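Local structure of putative hydrolase (Bacteroides ovatus, 4HBS) at residues F62-P67 with A160-I165; V246-R250 with W260-V264; A294-P298 with M309-M314; V333-L338 with L408-D412; L338-P342 with F399-F403. The protein is of unproven function but folds as a five-bladed beta-propeller and is probably a hydrolase, consistent with its relation to the beta-fructosidase clan. One frame throughout, in Å; residues are numbered along the deposited sequence.

Interaction 1 of 5, residues F62-P67 with A160-I165; sequences FTTGLP and AGDATI
Apolar contacts at both ends carry most of the meeting between Phe62-Pro67 and Ala160-Ile165. At one end Phe62 has CG beside its backbone N (chi1 -62°), which sets the ring beside Ala160, and CD1 rests 3.8 Å from Ala160 CB; farther round the ring, CZ comes to 3.8 Å from Ala160 O. At the other end Ile165 meets two partners with different branches. Its CD1 lies 3.5 Å from Leu66 CD2, the two side chains crossing at about a right angle, while its CG2 faces Pro67 CG at 3.8 Å, the branch and the ring approaching head-on.

Polar groups fill the middle without bonding across it. Thr64 OG1 stands 3.6 Å from Ala163 O, but its hydrogen bond, a weak one, goes back to Thr63 O. Asp162 OD1 likewise turns back to its own strand, taking the N-H of Ala163 at 2.9 Å on its anti side, 31° out of the carboxylate plane, while OD2 takes a weak bond from Met228 N on strand 227-230. Trp299, from another blade, packs on both Phe62 and Asp162.

No hydrogen bond joins the strands, although their axes run almost parallel, 3° apart in direction and 7.4 Å apart at closest approach. Each is instead bonded to the next strand of its own sheet, Phe62 to Ser74 and Thr164 to Gln171. Two edge strands of separate antiparallel sheets, facing each other through side chains near the middle of the molecule, are typical of the first, inner strands of consecutive beta-propeller blades.

Interaction 2 of 5, residues V246-R250 with W260-V264; sequences VAVAR and WEYYV
Backbone hydrogen bonds set Val246-Arg250 against Trp260-Val264 as antiparallel strands. Arg250 and Glu261 form a hydrogen-bonded pair, with Arg250 N to Glu261 O at 2.9 Å and Glu261 N to Arg250 O at 3.0 Å; Tyr263 N adds a third bond to Val248 O. Ala249 and Tyr262 make the non-hydrogen-bonded pair between.

The ionic contact repeats the Arg250-Glu261 pairing in the side chains, which extend alongside each other in the same direction. Glu261 OE2 accepts from both Arg250 NE (2.8 Å) and Arg250 NH2 (3.1 Å), lying at the edge of the guanidinium group and near its plane; the carboxylate is turned 37° from that plane. A leucine in place of Arg250 would probably leave Glu261 OE2 without its two donors and strand its charge on this face.

Apolar contacts occupy both faces. Val248 CG1 touches Tyr263 CB at 3.7 Å on the salt-bridge face; opposite, Ala249 CB sits 3.5 Å from Tyr262 CD2, and the Tyr262 hydroxyl bonds to His220.

This hairpin is the third and fourth strand of a five-stranded blade: strand 236-242 flanks it through Tyr237, bonded to Arg250 NH1, and strand 271-274 through Trp273, in cation-pi contact with the guanidinium.

Interaction 3 of 5, residues A294-P298 with M309-M314; sequences ACSMP and MIGQSM. With GOL (glycerol), chain C.
Selenomethionine Met309 runs straight out to its selenium (chi1 -176°) and then bends, which carries its methyl group across to Cys295 and Pro298. CE settles 3.5 Å from Pro298 CB, with the Cys295 sulfur beside it. Selenomethionine Met314 leaves its backbone differently: CG stands between the backbone N and the carbonyl carbon (chi1 77°), and SE is laid 3.6 Å from Ala294 CB.

Between these apolar ends the backbones are joined at Ser296 and Gln312, an antiparallel hydrogen-bonded pair. Ser296 N gives to Gln312 O at 3.1 Å and Gln312 N to Ser296 O at 3.2 Å, both donors lying in the plane of the carbonyl they meet. Gln312 O also receives a CA-H contact from Cys295. The side chains of the pair share a face of the sheet, but the Gln312 amide is engaged elsewhere, its NE2 bonding to Val356 O and Gly317 O.

A glycerol, probably from the crystallisation liquor, bridges the segments where the backbones part. Its O1 accepts from Met314 N at 2.9 Å in an almost straight bond (175°) and donates to Ala294 O at 2.7 Å, while O2 takes the N-H of Ala294 at 3.3 Å. Gln335 holds the same glycerol.

At Met297 the chain turns a corner, and from Pro298 it continues as strand 298-303, which pairs with 306-312. Cys295, Pro298 and Met309 all pack on Val246 of the preceding blade, an arrangement characteristic of the entry of a propeller's connecting segment into the inner strand of its next blade.

Interaction 4 of 5, residues V333-L338 with L408-D412; sequences VDQKTL and LYDND
The outermost strand of a propeller blade, through Asp334, Lys336 and Leu338, is covered here by Leu408-Asp412, a loop near the C-terminus that includes a type I beta turn from Tyr409 to Asp412. Lys336 is the centre of the contact. Its chain bends at chi2 (-86°), bringing NZ over to the turn, where it forms a salt bridge to Asp412 OD2 at 3.0 Å, on the syn side of the carboxylate and 22° out of its plane. A weaker bond goes to Asp412 OD1, and another weak one to Leu408 O.

Lower on the same side chain, Lys336 CG lies 3.5 Å from Tyr409 CE1, the two chains running antiparallel alongside each other. The phenol reaches on to the strand backbone: Tyr409 OH donates to Asp334 O at 2.8 Å, with that oxygen at the ring edge, in its plane. Asp334 itself is paired with Arg324, a charge that, with Lys336, probably offsets the nearness of the Asp334 and Asp412 carboxylates.

On the buried side Leu338 CD1 meets Leu408 CD1 at 3.6 Å, the leucines crossing at about a right angle. The tail adds no strand to that sheet: it is a C-terminal extension packed on a propeller's outside.

Interaction 5 of 5, residues L338-P342 with F399-F403; sequences LFTLP and FYRVF
This is a buried, apolar contact between two propeller blades: Leu338-Pro342, at the end of the outermost strand of one, faces strand 399-403 of the next. Tyr400 and Val402 both point toward it, Arg401 between them pointing away, and no hydrogen bond crosses.

Tyr400 is wrapped by three residues. Over one face of its ring Leu341 CD2 makes a CH-pi contact, 4.1 Å from the ring centroid and 26° off the normal. Pro342 comes in from the opposite direction to the tyrosine, with CD 3.8 Å from Tyr400 CZ at the phenol end. The Phe339 ring, set by CG standing between its backbone N and carbonyl carbon (chi1 78°), meets Tyr400 obliquely, centroids 5.6 Å apart and planes at 50°. An alanine at Tyr400 is likely to open a gap between strand 399-403 and Leu341-Pro342, and leave the Phe339 ring with less to fix its rotation.

Val402 divides its methyls: CG2 is 4.0 Å from Phe339 CE1, while CG1 and Leu338 CD1 meet tip to tip at 4.1 Å.

Strand 399-403 pairs with 371-377 and with 38-42 from the N-terminal part; a blade built from both ends of the chain is the ring closure typical of beta-propellers.

Overall arrangement
The five contacts follow the blades round the propeller. Interaction 1 links the sheets spanning 60-113 and 156-218, interaction 2 lies within that of 227-274, interaction 3 marks the entry to that of 298-340, and interactions 4 and 5 join this last sheet to the C-terminal tail and the closing blade. The first three come in series; interaction 5 is nested inside the loop closed by interaction 4, and the two share Leu338 on strand 333-340, their centres about 15 Å apart. Interactions 2 and 3 touch through Val246, whereas the centres of interactions 2 and 5 lie about 29 Å apart. Interactions 1 and 5 pack separate sheets by side chains; interactions 2 and 3 also pair backbones.

Interaction 1 of 5, residues F62-P67 with A160-I165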
# COMPACT_ATOMS: atom_id res chain seq x y z
N PHE A 62 -0.42 -0.77 -3.72
CA PHE A 62 1.02 -0.91 -3.47
C PHE A 62 1.75 -1.05 -4.79
O PHE A 62 1.43 -1.96 -5.54
CB PHE A 62 1.30 -2.16 -2.63
CG PHE A 62 0.70 -2.22 -1.25
CD1 PHE A 62 -0.64 -2.53 -1.06
CD2 PHE A 62 1.52 -2.17 -0.13
CE1 PHE A 62 -1.17 -2.65 0.22
CE2 PHE A 62 0.99 -2.31 1.15
CZ PHE A 62 -0.36 -2.53 1.32
N THR A 63 2.76 -0.21 -5.05
CA THR A 63 3.56 -0.27 -6.27
C THR A 63 4.90 -0.96 -6.03
O THR A 63 5.39 -1.02 -4.89
CB THR A 63 3.80 1.10 -6.85
OG1 THR A 63 4.34 1.92 -5.83
CG2 THR A 63 2.57 1.71 -7.40
N THR A 64 5.49 -1.46 -7.11
CA THR A 64 6.78 -2.11 -7.12
C THR A 64 7.33 -1.96 -8.51
O THR A 64 6.86 -2.65 -9.42
CB THR A 64 6.67 -3.59 -6.69
OG1 THR A 64 6.41 -3.65 -5.29
CG2 THR A 64 7.94 -4.41 -6.99
N GLY A 65 8.28 -1.04 -8.69
CA GLY A 65 8.92 -0.84 -9.98
C GLY A 65 9.61 -2.14 -10.39
O GLY A 65 10.19 -2.82 -9.53
N LEU A 66 9.46 -2.53 -11.68
CA LEU A 66 10.04 -3.78 -12.19
C LEU A 66 11.29 -3.48 -13.02
O LEU A 66 11.49 -2.34 -13.43
CB LEU A 66 9.00 -4.54 -13.03
CG LEU A 66 7.74 -4.98 -12.27
CD1 LEU A 66 6.78 -5.65 -13.20
CD2 LEU A 66 8.09 -5.89 -11.13
N PRO A 67 12.15 -4.48 -13.29
CA PRO A 67 13.38 -4.20 -14.06
C PRO A 67 13.16 -3.92 -15.56
O PRO A 67 14.08 -3.42 -16.21
CB PRO A 67 14.22 -5.47 -13.87
CG PRO A 67 13.53 -6.27 -12.82
CD PRO A 67 12.10 -5.91 -12.89
N ALA A 160 -2.30 -7.72 0.38
CA ALA A 160 -0.96 -7.41 -0.10
C ALA A 160 0.03 -7.04 0.98
O ALA A 160 -0.30 -6.30 1.89
CB ALA A 160 -1.01 -6.27 -1.10
N GLY A 161 1.23 -7.58 0.84
CA GLY A 161 2.40 -7.22 1.63
C GLY A 161 3.29 -6.55 0.62
O GLY A 161 2.87 -6.38 -0.54
N ASP A 162 4.49 -6.16 0.99
CA ASP A 162 5.37 -5.52 0.01
C ASP A 162 6.08 -6.62 -0.83
O ASP A 162 6.02 -7.80 -0.47
CB ASP A 162 6.38 -4.60 0.72
CG ASP A 162 6.87 -3.42 -0.09
OD1 ASP A 162 6.73 -3.45 -1.33
OD2 ASP A 162 7.48 -2.52 0.49
N ALA A 163 6.70 -6.24 -1.95
CA ALA A 163 7.37 -7.20 -2.83
C ALA A 163 8.70 -6.66 -3.30
O ALA A 163 8.89 -5.44 -3.36
CB ALA A 163 6.48 -7.52 -4.02
N THR A 164 9.62 -7.59 -3.63
CA THR A 164 10.97 -7.28 -4.11
C THR A 164 11.29 -8.12 -5.33
O THR A 164 10.62 -9.12 -5.58
CB THR A 164 12.04 -7.51 -3.01
OG1 THR A 164 13.32 -7.07 -3.48
CG2 THR A 164 12.13 -8.99 -2.55
N ILE A 165 12.35 -7.72 -6.06
CA ILE A 165 12.84 -8.46 -7.22
C ILE A 165 14.10 -9.22 -6.79
O ILE A 165 14.99 -8.65 -6.15
CB ILE A 165 13.13 -7.53 -8.44
CG1 ILE A 165 11.98 -6.51 -8.70
CG2 ILE A 165 13.41 -8.37 -9.68
CD1 ILE A 165 10.67 -7.10 -9.12

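Interaction 2 of 5, residues V246-R250 with W260-V264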
# COMPACT_ATOMS: atom_id res chain seq x y z
N VAL A 246 6.32 0.58 16.04
CA VAL A 246 6.98 0.07 14.83
C VAL A 246 8.11 -0.87 15.17
O VAL A 246 9.09 -0.43 15.76
CB VAL A 246 7.50 1.21 13.94
CG1 VAL A 246 8.11 0.67 12.65
CG2 VAL A 246 6.41 2.23 13.63
N ALA A 247 8.00 -2.15 14.78
CA ALA A 247 9.05 -3.16 14.99
C ALA A 247 9.67 -3.52 13.63
O ALA A 247 9.02 -3.34 12.61
CB ALA A 247 8.46 -4.39 15.66
N VAL A 248 10.89 -4.03 13.63
CA VAL A 248 11.59 -4.37 12.38
C VAL A 248 12.27 -5.77 12.45
O VAL A 248 12.73 -6.21 13.51
CB VAL A 248 12.64 -3.27 12.03
CG1 VAL A 248 13.73 -3.17 13.09
CG2 VAL A 248 13.25 -3.48 10.65
N ALA A 249 12.30 -6.44 11.29
CA ALA A 249 12.97 -7.72 11.05
C ALA A 249 13.76 -7.58 9.76
O ALA A 249 13.60 -6.57 9.08
CB ALA A 249 11.96 -8.84 10.94
N ARG A 250 14.61 -8.55 9.41
CA ARG A 250 15.35 -8.46 8.15
C ARG A 250 15.75 -9.83 7.62
O ARG A 250 15.92 -10.77 8.40
CB ARG A 250 16.60 -7.54 8.28
CG ARG A 250 17.85 -8.20 8.86
CD ARG A 250 18.94 -7.19 9.17
NE ARG A 250 20.06 -7.79 9.91
CZ ARG A 250 21.08 -7.11 10.44
NH1 ARG A 250 21.15 -5.79 10.30
NH2 ARG A 250 22.04 -7.74 11.11
N TRP A 260 15.05 -15.22 8.47
CA TRP A 260 14.67 -13.93 9.05
C TRP A 260 15.25 -13.81 10.44
O TRP A 260 15.36 -14.82 11.15
CB TRP A 260 13.14 -13.79 9.13
CG TRP A 260 12.47 -13.50 7.82
CD1 TRP A 260 12.96 -13.71 6.57
CD2 TRP A 260 11.14 -13.01 7.65
NE1 TRP A 260 12.04 -13.33 5.63
CE2 TRP A 260 10.91 -12.90 6.26
CE3 TRP A 260 10.11 -12.65 8.54
CZ2 TRP A 260 9.70 -12.41 5.74
CZ3 TRP A 260 8.92 -12.17 8.02
CH2 TRP A 260 8.71 -12.10 6.64
N GLU A 261 15.63 -12.59 10.82
CA GLU A 261 16.08 -12.28 12.17
C GLU A 261 15.38 -11.00 12.58
O GLU A 261 15.15 -10.12 11.75
CB GLU A 261 17.60 -12.22 12.31
CG GLU A 261 18.32 -11.38 11.29
CD GLU A 261 19.81 -11.25 11.56
OE1 GLU A 261 20.34 -12.03 12.39
OE2 GLU A 261 20.44 -10.36 10.95
N TYR A 262 14.97 -10.94 13.85
CA TYR A 262 14.13 -9.89 14.40
C TYR A 262 14.89 -9.01 15.36
O TYR A 262 15.58 -9.52 16.24
CB TYR A 262 12.93 -10.56 15.12
CG TYR A 262 12.22 -11.58 14.24
CD1 TYR A 262 12.67 -12.89 14.16
CD2 TYR A 262 11.16 -11.20 13.42
CE1 TYR A 262 12.08 -13.81 13.29
CE2 TYR A 262 10.55 -12.11 12.56
CZ TYR A 262 11.00 -13.42 12.51
OH TYR A 262 10.43 -14.35 11.67
N TYR A 263 14.75 -7.68 15.21
CA TYR A 263 15.37 -6.70 16.11
C TYR A 263 14.42 -6.59 17.29
O TYR A 263 13.30 -6.09 17.15
CB TYR A 263 15.58 -5.37 15.38
CG TYR A 263 16.58 -4.41 15.97
CD1 TYR A 263 17.90 -4.81 16.21
CD2 TYR A 263 16.29 -3.06 16.10
CE1 TYR A 263 18.87 -3.90 16.64
CE2 TYR A 263 17.23 -2.15 16.57
CZ TYR A 263 18.53 -2.57 16.82
OH TYR A 263 19.47 -1.68 17.28
N VAL A 264 14.81 -7.20 18.42
CA VAL A 264 13.99 -7.27 19.63
C VAL A 264 14.81 -6.76 20.81
O VAL A 264 16.02 -6.98 20.86
CB VAL A 264 13.41 -8.71 19.84
CG1 VAL A 264 14.49 -9.76 19.83
CG2 VAL A 264 12.57 -8.80 21.11

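Interaction 3 of 5, residues A294-P298 with M309-M314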
# COMPACT_ATOMS: atom_id res chain seq x y z
N ALA A 294 3.34 7.54 17.69
CA ALA A 294 2.49 6.46 17.22
C ALA A 294 2.31 6.63 15.74
O ALA A 294 2.23 7.76 15.28
CB ALA A 294 1.16 6.51 17.92
N CYS A 295 2.34 5.54 14.99
CA CYS A 295 2.14 5.63 13.55
C CYS A 295 1.75 4.26 12.98
O CYS A 295 1.99 3.24 13.63
CB CYS A 295 3.39 6.20 12.86
SG CYS A 295 4.30 5.02 11.83
N SER A 296 1.14 4.25 11.79
CA SER A 296 0.72 3.02 11.12
C SER A 296 1.23 3.00 9.67
O SER A 296 1.39 4.05 9.05
CB SER A 296 -0.79 2.87 11.15
OG SER A 296 -1.42 3.89 10.39
N MSE A 297 1.46 1.79 9.14
CA MSE A 297 1.97 1.57 7.79
C MSE A 297 3.25 2.40 7.56
O MSE A 297 3.27 3.28 6.71
CB MSE A 297 0.89 1.88 6.70
CG MSE A 297 -0.02 0.70 6.40
SE MSE A 297 0.97 -0.86 5.81
CE MSE A 297 -0.34 -2.25 6.18
N PRO A 298 4.31 2.16 8.36
CA PRO A 298 5.54 2.94 8.20
C PRO A 298 6.28 2.55 6.93
O PRO A 298 6.50 1.36 6.71
CB PRO A 298 6.34 2.57 9.44
CG PRO A 298 5.92 1.20 9.75
CD PRO A 298 4.45 1.16 9.43
N MSE A 309 11.42 7.77 7.48
CA MSE A 309 10.23 6.93 7.63
C MSE A 309 9.03 7.79 7.46
O MSE A 309 9.02 8.87 8.04
CB MSE A 309 10.20 6.30 9.00
CG MSE A 309 9.05 5.36 9.18
SE MSE A 309 9.07 4.59 10.96
CE MSE A 309 7.49 5.23 11.40
N ILE A 310 8.01 7.34 6.70
CA ILE A 310 6.77 8.11 6.52
C ILE A 310 5.62 7.22 6.92
O ILE A 310 5.50 6.12 6.40
CB ILE A 310 6.58 8.68 5.10
CG1 ILE A 310 7.76 9.58 4.71
CG2 ILE A 310 5.25 9.48 5.00
CD1 ILE A 310 7.86 9.80 3.32
N GLY A 311 4.80 7.70 7.82
CA GLY A 311 3.65 6.95 8.30
C GLY A 311 2.47 7.83 8.59
O GLY A 311 2.62 9.05 8.72
N GLN A 312 1.30 7.24 8.66
CA GLN A 312 0.08 7.96 8.98
C GLN A 312 -0.02 8.08 10.47
O GLN A 312 0.23 7.10 11.16
CB GLN A 312 -1.10 7.18 8.45
CG GLN A 312 -2.40 7.94 8.50
CD GLN A 312 -3.55 7.02 8.25
OE1 GLN A 312 -3.38 5.82 7.96
NE2 GLN A 312 -4.74 7.56 8.37
N SER A 313 -0.44 9.24 10.98
CA SER A 313 -0.60 9.41 12.42
C SER A 313 -1.71 8.47 12.92
O SER A 313 -2.51 7.97 12.11
CB SER A 313 -0.89 10.86 12.79
OG SER A 313 -2.12 11.31 12.24
N MSE A 314 -1.71 8.17 14.21
CA MSE A 314 -2.62 7.20 14.81
C MSE A 314 -4.12 7.54 14.74
O MSE A 314 -4.51 8.70 14.60
CB MSE A 314 -2.26 6.97 16.27
CG MSE A 314 -2.70 8.09 17.19
SE MSE A 314 -1.99 7.89 18.96
CE MSE A 314 -2.26 5.91 19.24
C1 GOL C . 0.13 10.65 16.67
O1 GOL C . 0.31 9.54 15.80
C2 GOL C . 1.31 10.85 17.58
O2 GOL C . 2.52 10.59 16.85
C3 GOL C . 1.26 12.30 18.03
O3 GOL C . 2.56 12.85 18.26

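Interaction 4 of 5, residues V333-L338 with L408-D412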
# COMPACT_ATOMS: atom_id res chain seq x y z
N VAL A 333 13.77 9.12 14.95
CA VAL A 333 13.59 10.25 15.85
C VAL A 333 13.10 11.47 15.09
O VAL A 333 12.95 11.43 13.87
CB VAL A 333 14.94 10.56 16.59
CG1 VAL A 333 15.25 9.48 17.62
CG2 VAL A 333 16.11 10.73 15.62
N ASP A 334 12.83 12.55 15.84
CA ASP A 334 12.45 13.86 15.34
C ASP A 334 11.23 13.77 14.44
O ASP A 334 11.31 13.91 13.22
CB ASP A 334 13.66 14.52 14.63
CG ASP A 334 14.92 14.51 15.48
OD1 ASP A 334 14.81 14.69 16.72
OD2 ASP A 334 16.03 14.27 14.92
N GLN A 335 10.08 13.50 15.07
CA GLN A 335 8.83 13.40 14.33
C GLN A 335 8.50 14.75 13.74
O GLN A 335 8.78 15.77 14.37
CB GLN A 335 7.69 12.94 15.26
CG GLN A 335 6.34 12.70 14.58
CD GLN A 335 5.30 12.44 15.64
OE1 GLN A 335 5.34 11.41 16.33
NE2 GLN A 335 4.41 13.40 15.89
N LYS A 336 7.96 14.76 12.53
CA LYS A 336 7.53 15.98 11.84
C LYS A 336 6.20 15.70 11.17
O LYS A 336 5.94 14.54 10.83
CB LYS A 336 8.56 16.41 10.78
CG LYS A 336 9.95 16.78 11.30
CD LYS A 336 10.01 18.21 11.72
CE LYS A 336 11.22 18.50 12.56
NZ LYS A 336 11.50 19.95 12.60
N THR A 337 5.36 16.71 10.97
CA THR A 337 4.11 16.51 10.23
C THR A 337 4.41 16.96 8.81
O THR A 337 4.68 18.14 8.57
CB THR A 337 2.95 17.23 10.91
OG1 THR A 337 2.75 16.62 12.18
CG2 THR A 337 1.67 17.12 10.11
N LEU A 338 4.45 16.00 7.87
CA LEU A 338 4.73 16.27 6.46
C LEU A 338 3.62 17.12 5.89
O LEU A 338 3.88 18.21 5.36
CB LEU A 338 4.88 14.95 5.70
CG LEU A 338 5.43 15.03 4.30
CD1 LEU A 338 6.83 15.58 4.29
CD2 LEU A 338 5.40 13.65 3.64
N LEU A 408 12.10 19.73 5.97
CA LEU A 408 11.62 19.59 7.35
C LEU A 408 12.74 19.58 8.40
O LEU A 408 12.52 20.12 9.49
CB LEU A 408 10.78 18.31 7.49
CG LEU A 408 9.39 18.34 6.83
CD1 LEU A 408 8.74 17.01 6.97
CD2 LEU A 408 8.50 19.41 7.44
N TYR A 409 13.93 19.03 8.07
CA TYR A 409 15.06 18.98 9.00
C TYR A 409 16.14 20.06 8.70
O TYR A 409 17.28 19.90 9.14
CB TYR A 409 15.66 17.56 8.96
CG TYR A 409 14.65 16.51 9.36
CD1 TYR A 409 14.16 16.45 10.66
CD2 TYR A 409 14.15 15.60 8.44
CE1 TYR A 409 13.21 15.50 11.03
CE2 TYR A 409 13.23 14.62 8.80
CZ TYR A 409 12.73 14.60 10.10
OH TYR A 409 11.79 13.66 10.44
N ASP A 410 15.76 21.17 8.00
CA ASP A 410 16.66 22.30 7.67
C ASP A 410 17.22 22.94 8.91
O ASP A 410 18.43 23.04 9.07
CB ASP A 410 15.92 23.43 6.88
CG ASP A 410 15.91 23.35 5.37
OD1 ASP A 410 16.61 22.47 4.81
OD2 ASP A 410 15.25 24.22 4.74
N ASN A 411 16.31 23.42 9.78
CA ASN A 411 16.65 24.17 10.98
C ASN A 411 16.76 23.26 12.26
O ASN A 411 16.59 23.75 13.38
CB ASN A 411 15.62 25.32 11.18
CG ASN A 411 15.32 26.11 9.90
OD1 ASN A 411 14.16 26.22 9.48
ND2 ASN A 411 16.34 26.66 9.25
N ASP A 412 17.10 21.96 12.08
CA ASP A 412 17.32 21.00 13.16
C ASP A 412 18.77 20.55 13.13
O ASP A 412 19.36 20.48 12.05
CB ASP A 412 16.39 19.78 12.99
CG ASP A 412 14.91 20.08 13.18
OD1 ASP A 412 14.46 21.17 12.77
OD2 ASP A 412 14.20 19.20 13.70

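Interaction 5 of 5, residues L338-P342 with F399-F403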
# COMPACT_ATOMS: atom_id res chain seq x y z
N LEU A 338 4.45 16.00 7.87
CA LEU A 338 4.73 16.27 6.46
C LEU A 338 3.62 17.12 5.89
O LEU A 338 3.88 18.21 5.36
CB LEU A 338 4.88 14.95 5.70
CG LEU A 338 5.43 15.03 4.30
CD1 LEU A 338 6.83 15.58 4.29
CD2 LEU A 338 5.40 13.65 3.64
N PHE A 339 2.38 16.69 6.09
CA PHE A 339 1.19 17.44 5.71
C PHE A 339 -0.07 16.77 6.28
O PHE A 339 0.01 15.67 6.81
CB PHE A 339 1.09 17.59 4.19
CG PHE A 339 0.60 16.39 3.41
CD1 PHE A 339 1.45 15.32 3.15
CD2 PHE A 339 -0.66 16.38 2.83
CE1 PHE A 339 1.02 14.24 2.38
CE2 PHE A 339 -1.07 15.32 2.02
CZ PHE A 339 -0.23 14.26 1.80
N THR A 340 -1.21 17.44 6.16
CA THR A 340 -2.50 16.97 6.64
C THR A 340 -3.39 16.64 5.47
O THR A 340 -3.61 17.50 4.62
CB THR A 340 -3.13 18.00 7.54
OG1 THR A 340 -2.18 18.36 8.54
CG2 THR A 340 -4.38 17.49 8.20
N LEU A 341 -3.91 15.41 5.41
CA LEU A 341 -4.74 14.97 4.29
C LEU A 341 -6.08 15.66 4.32
O LEU A 341 -6.56 15.98 5.40
CB LEU A 341 -4.92 13.45 4.32
CG LEU A 341 -3.65 12.67 4.01
CD1 LEU A 341 -3.68 11.28 4.61
CD2 LEU A 341 -3.42 12.62 2.53
N PRO A 342 -6.71 15.91 3.15
CA PRO A 342 -8.00 16.63 3.14
C PRO A 342 -9.10 16.01 3.99
O PRO A 342 -9.18 14.80 4.15
CB PRO A 342 -8.41 16.61 1.67
CG PRO A 342 -7.17 16.44 0.92
CD PRO A 342 -6.26 15.63 1.77
N PHE A 399 -4.14 10.48 -5.03
CA PHE A 399 -2.70 10.63 -5.08
C PHE A 399 -2.22 12.06 -4.76
O PHE A 399 -2.89 13.05 -5.08
CB PHE A 399 -2.21 10.20 -6.46
CG PHE A 399 -2.49 8.75 -6.73
CD1 PHE A 399 -3.75 8.34 -7.18
CD2 PHE A 399 -1.55 7.77 -6.45
CE1 PHE A 399 -4.02 7.00 -7.43
CE2 PHE A 399 -1.83 6.43 -6.68
CZ PHE A 399 -3.06 6.05 -7.18
N TYR A 400 -1.04 12.15 -4.12
CA TYR A 400 -0.38 13.41 -3.75
C TYR A 400 1.10 13.34 -4.06
O TYR A 400 1.67 12.27 -4.04
CB TYR A 400 -0.55 13.71 -2.23
CG TYR A 400 -1.99 13.72 -1.79
CD1 TYR A 400 -2.67 12.54 -1.51
CD2 TYR A 400 -2.70 14.91 -1.68
CE1 TYR A 400 -4.01 12.54 -1.14
CE2 TYR A 400 -4.05 14.93 -1.34
CZ TYR A 400 -4.70 13.74 -1.07
OH TYR A 400 -6.03 13.75 -0.76
N ARG A 401 1.73 14.49 -4.32
CA ARG A 401 3.18 14.59 -4.52
C ARG A 401 3.69 15.67 -3.57
O ARG A 401 3.06 16.73 -3.46
CB ARG A 401 3.53 14.93 -5.97
CG ARG A 401 2.96 13.95 -6.97
CD ARG A 401 3.94 13.55 -8.06
NE ARG A 401 3.35 12.51 -8.91
CZ ARG A 401 4.03 11.66 -9.68
NH1 ARG A 401 5.36 11.72 -9.75
NH2 ARG A 401 3.38 10.76 -10.41
N VAL A 402 4.76 15.37 -2.82
CA VAL A 402 5.37 16.30 -1.88
C VAL A 402 6.74 16.65 -2.42
O VAL A 402 7.59 15.76 -2.53
CB VAL A 402 5.46 15.74 -0.43
CG1 VAL A 402 5.89 16.82 0.55
CG2 VAL A 402 4.13 15.12 0.00
N PHE A 403 6.95 17.92 -2.77
CA PHE A 403 8.26 18.39 -3.25
C PHE A 403 8.96 19.14 -2.13
O PHE A 403 8.32 19.88 -1.37
CB PHE A 403 8.11 19.29 -4.46
CG PHE A 403 7.64 18.57 -5.69
CD1 PHE A 403 6.31 18.21 -5.83
CD2 PHE A 403 8.51 18.33 -6.74
CE1 PHE A 403 5.86 17.58 -6.98
CE2 PHE A 403 8.06 17.70 -7.90
CZ PHE A 403 6.74 17.32 -8.01